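Local coordinates for protein PP1b (Porcine reproductive and respiratory syndrome virus, PDB 6JDR) that probably hydrolyses ATP to unwind RNA and DNA duplexes with 5' to 3' polarity, as the zinc-binding helicase piece of an arterivirus replicase polyprotein, at residues L317-R322 with D350-Q355. The protein carries 1 engineered substitution. Sequence-based numbering, arbitrary orientation.
Sequences LTPYHR and DSLNRQ
Two loops at the C-terminal ends of neighbouring parallel-sheet strands in the C-terminal part of the superfamily 1 helicase core meet where Pro319 and Tyr320, just past strand 315-318, pack against Ser351. Pro319 CB and CG both press on the carbonyl oxygen of Ser351, Pro319 CB 3.2 Å from Ser351 O, while Pro319 CG also lies 3.5 Å from Ser351 OG. Tyr320 CG lies beside its backbone N and anti to the carbonyl carbon (chi1 -58°), and the phenol reaches across to Ser351. Ser351 CB meets the ring obliquely, 3.4 Å from Tyr320 CE2, and the phenol oxygen Tyr320 OH stands 3.4 Å from Ser351 CA. Pro319 CB sits over one face of the same ring, displaced toward its rim. Strand 315-318 is hydrogen-bonded to neighbours 342-345 and 329-330 in this five-stranded sheet, and loop 346-353 runs from the C-terminal end of strand 342-345 to helix 354-361, N-capped by Asn353. No hydrogen bond joins the two segments: Ser351 OG bonds to Thr348 O and Ser351 N to Gln376 OE1, the first within its own loop, the second beyond strand 367-371. Leu352 adds a looser apolar touch, its CD1 4.4 Å from Pro319 CG.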
ATOM      1  N   LEU A 317      28.938  -9.988 -24.753  1.00 54.01           N
ATOM      2  CA  LEU A 317      27.928  -9.378 -25.607  1.00 52.47           C
ATOM      3  C   LEU A 317      28.423  -8.027 -26.083  1.00 49.66           C
ATOM      4  O   LEU A 317      29.086  -7.312 -25.334  1.00 46.80           O
ATOM      5  CB  LEU A 317      26.622  -9.187 -24.837  1.00 53.99           C
ATOM      6  CG  LEU A 317      25.946 -10.445 -24.294  1.00 56.57           C
ATOM      7  CD1 LEU A 317      24.680 -10.074 -23.533  1.00 58.16           C
ATOM      8  CD2 LEU A 317      25.624 -11.415 -25.421  1.00 56.65           C
ATOM      9  N   THR A 318      28.096  -7.679 -27.326  1.00 47.89           N
ATOM     10  CA  THR A 318      28.495  -6.392 -27.891  1.00 47.80           C
ATOM     11  C   THR A 318      27.529  -5.980 -29.005  1.00 46.97           C
ATOM     12  O   THR A 318      27.039  -6.829 -29.738  1.00 49.95           O
ATOM     13  CB  THR A 318      29.951  -6.439 -28.411  1.00 48.31           C
ATOM     14  OG1 THR A 318      30.355  -5.135 -28.856  1.00 49.07           O
ATOM     15  CG2 THR A 318      30.103  -7.445 -29.550  1.00 48.30           C
ATOM     16  N   PRO A 319      27.232  -4.675 -29.124  1.00 45.46           N
ATOM     17  CA  PRO A 319      26.299  -4.257 -30.164  1.00 46.02           C
ATOM     18  C   PRO A 319      26.669  -4.742 -31.572  1.00 47.86           C
ATOM     19  O   PRO A 319      25.857  -5.397 -32.231  1.00 46.97           O
ATOM     20  CB  PRO A 319      26.362  -2.728 -30.098  1.00 45.27           C
ATOM     21  CG  PRO A 319      26.741  -2.424 -28.696  1.00 45.37           C
ATOM     22  CD  PRO A 319      27.570  -3.574 -28.203  1.00 45.35           C
ATOM     23  N   TYR A 320      27.892  -4.436 -32.005  1.00 49.09           N
ATOM     24  CA  TYR A 320      28.298  -4.621 -33.398  1.00 50.35           C
ATOM     25  C   TYR A 320      29.128  -5.885 -33.624  1.00 50.77           C
ATOM     26  O   TYR A 320      29.955  -6.250 -32.787  1.00 51.68           O
ATOM     27  CB  TYR A 320      29.114  -3.414 -33.864  1.00 50.36           C
ATOM     28  CG  TYR A 320      28.412  -2.072 -33.767  1.00 50.77           C
ATOM     29  CD1 TYR A 320      27.054  -1.936 -34.060  1.00 51.01           C
ATOM     30  CD2 TYR A 320      29.122  -0.928 -33.417  1.00 51.35           C
ATOM     31  CE1 TYR A 320      26.426  -0.704 -33.984  1.00 51.20           C
ATOM     32  CE2 TYR A 320      28.504   0.307 -33.344  1.00 51.64           C
ATOM     33  CZ  TYR A 320      27.157   0.416 -33.627  1.00 52.43           C
ATOM     34  OH  TYR A 320      26.549   1.648 -33.552  1.00 53.28           O
ATOM     35  N   HIS A 321      28.914  -6.532 -34.772  1.00 50.96           N
ATOM     36  CA  HIS A 321      29.728  -7.682 -35.191  1.00 51.22           C
ATOM     37  C   HIS A 321      31.217  -7.339 -35.278  1.00 49.54           C
ATOM     38  O   HIS A 321      32.063  -8.166 -34.940  1.00 48.40           O
ATOM     39  CB  HIS A 321      29.269  -8.219 -36.552  1.00 52.13           C
ATOM     40  CG  HIS A 321      27.996  -9.006 -36.506  1.00 53.73           C
ATOM     41  ND1 HIS A 321      26.814  -8.541 -37.045  1.00 53.93           N
ATOM     42  CD2 HIS A 321      27.722 -10.234 -36.003  1.00 53.56           C
ATOM     43  CE1 HIS A 321      25.868  -9.445 -36.869  1.00 53.91           C
ATOM     44  NE2 HIS A 321      26.392 -10.482 -36.240  1.00 53.35           N
ATOM     45  N   ARG A 322      31.526  -6.121 -35.723  1.00 48.46           N
ATOM     46  CA  ARG A 322      32.911  -5.647 -35.842  1.00 49.18           C
ATOM     47  C   ARG A 322      33.733  -5.806 -34.560  1.00 48.28           C
ATOM     48  O   ARG A 322      34.946  -5.996 -34.619  1.00 48.01           O
ATOM     49  CB  ARG A 322      32.933  -4.171 -36.252  1.00 51.34           C
ATOM     50  CG  ARG A 322      34.317  -3.642 -36.614  1.00 52.97           C
ATOM     51  CD  ARG A 322      34.660  -2.368 -35.853  1.00 55.35           C
ATOM     52  NE  ARG A 322      34.294  -1.159 -36.587  1.00 56.81           N
ATOM     53  CZ  ARG A 322      34.151   0.050 -36.044  1.00 59.51           C
ATOM     54  NH1 ARG A 322      34.316   0.243 -34.738  1.00 59.49           N
ATOM     55  NH2 ARG A 322      33.820   1.078 -36.822  1.00 61.78           N
ATOM     56  N   ASP A 350      28.365   5.622 -29.104  1.00 60.09           N
ATOM     57  CA  ASP A 350      27.003   5.740 -29.636  1.00 59.49           C
ATOM     58  C   ASP A 350      26.505   4.441 -30.273  1.00 57.96           C
ATOM     59  O   ASP A 350      25.814   4.468 -31.291  1.00 58.02           O
ATOM     60  CB  ASP A 350      26.904   6.901 -30.637  1.00 62.47           C
ATOM     61  CG  ASP A 350      27.245   8.248 -30.011  1.00 66.33           C
ATOM     62  OD1 ASP A 350      26.757   8.532 -28.895  1.00 67.52           O
ATOM     63  OD2 ASP A 350      27.994   9.028 -30.639  1.00 68.36           O
ATOM     64  N   SER A 351      26.839   3.308 -29.656  1.00 57.66           N
ATOM     65  CA  SER A 351      26.487   1.992 -30.196  1.00 56.88           C
ATOM     66  C   SER A 351      25.335   1.317 -29.454  1.00 56.90           C
ATOM     67  O   SER A 351      25.020   0.157 -29.730  1.00 56.91           O
ATOM     68  CB  SER A 351      27.711   1.070 -30.159  1.00 56.02           C
ATOM     69  OG  SER A 351      28.096   0.785 -28.825  1.00 54.83           O
ATOM     70  N   LEU A 352      24.695   2.037 -28.535  1.00 56.73           N
ATOM     71  CA  LEU A 352      23.743   1.420 -27.616  1.00 58.35           C
ATOM     72  C   LEU A 352      22.444   2.206 -27.514  1.00 58.96           C
ATOM     73  O   LEU A 352      22.462   3.394 -27.203  1.00 61.89           O
ATOM     74  CB  LEU A 352      24.390   1.312 -26.235  1.00 59.32           C
ATOM     75  CG  LEU A 352      23.776   0.358 -25.214  1.00 59.37           C
ATOM     76  CD1 LEU A 352      23.838  -1.083 -25.693  1.00 59.05           C
ATOM     77  CD2 LEU A 352      24.505   0.514 -23.888  1.00 59.20           C
ATOM     78  N   ASN A 353      21.323   1.538 -27.786  1.00 60.76           N
ATOM     79  CA  ASN A 353      19.991   2.115 -27.571  1.00 61.82           C
ATOM     80  C   ASN A 353      19.239   1.367 -26.463  1.00 63.99           C
ATOM     81  O   ASN A 353      19.761   0.399 -25.907  1.00 64.61           O
ATOM     82  CB  ASN A 353      19.184   2.130 -28.879  1.00 61.05           C
ATOM     83  CG  ASN A 353      18.797   0.742 -29.360  1.00 60.08           C
ATOM     84  OD1 ASN A 353      18.684  -0.198 -28.578  1.00 60.94           O
ATOM     85  ND2 ASN A 353      18.581   0.615 -30.658  1.00 59.67           N
ATOM     86  N   ARG A 354      18.025   1.817 -26.146  1.00 66.10           N
ATOM     87  CA  ARG A 354      17.191   1.173 -25.118  1.00 64.71           C
ATOM     88  C   ARG A 354      16.940  -0.305 -25.391  1.00 62.29           C
ATOM     89  O   ARG A 354      17.168  -1.142 -24.519  1.00 63.25           O
ATOM     90  CB  ARG A 354      15.843   1.894 -24.959  1.00 67.20           C
ATOM     91  CG  ARG A 354      15.706   2.699 -23.678  1.00 69.12           C
ATOM     92  CD  ARG A 354      15.287   1.834 -22.494  1.00 69.37           C
ATOM     93  NE  ARG A 354      15.817   2.335 -21.223  1.00 71.83           N
ATOM     94  CZ  ARG A 354      15.617   1.764 -20.032  1.00 72.20           C
ATOM     95  NH1 ARG A 354      14.882   0.661 -19.918  1.00 71.05           N
ATOM     96  NH2 ARG A 354      16.158   2.301 -18.943  1.00 72.63           N
ATOM     97  N   GLN A 355      16.466  -0.621 -26.593  1.00 59.11           N
ATOM     98  CA  GLN A 355      16.125  -1.998 -26.941  1.00 57.55           C
ATOM     99  C   GLN A 355      17.315  -2.937 -26.741  1.00 57.52           C
ATOM    100  O   GLN A 355      17.186  -3.956 -26.064  1.00 56.27           O
ATOM    101  CB  GLN A 355      15.617  -2.082 -28.382  1.00 57.21           C
TER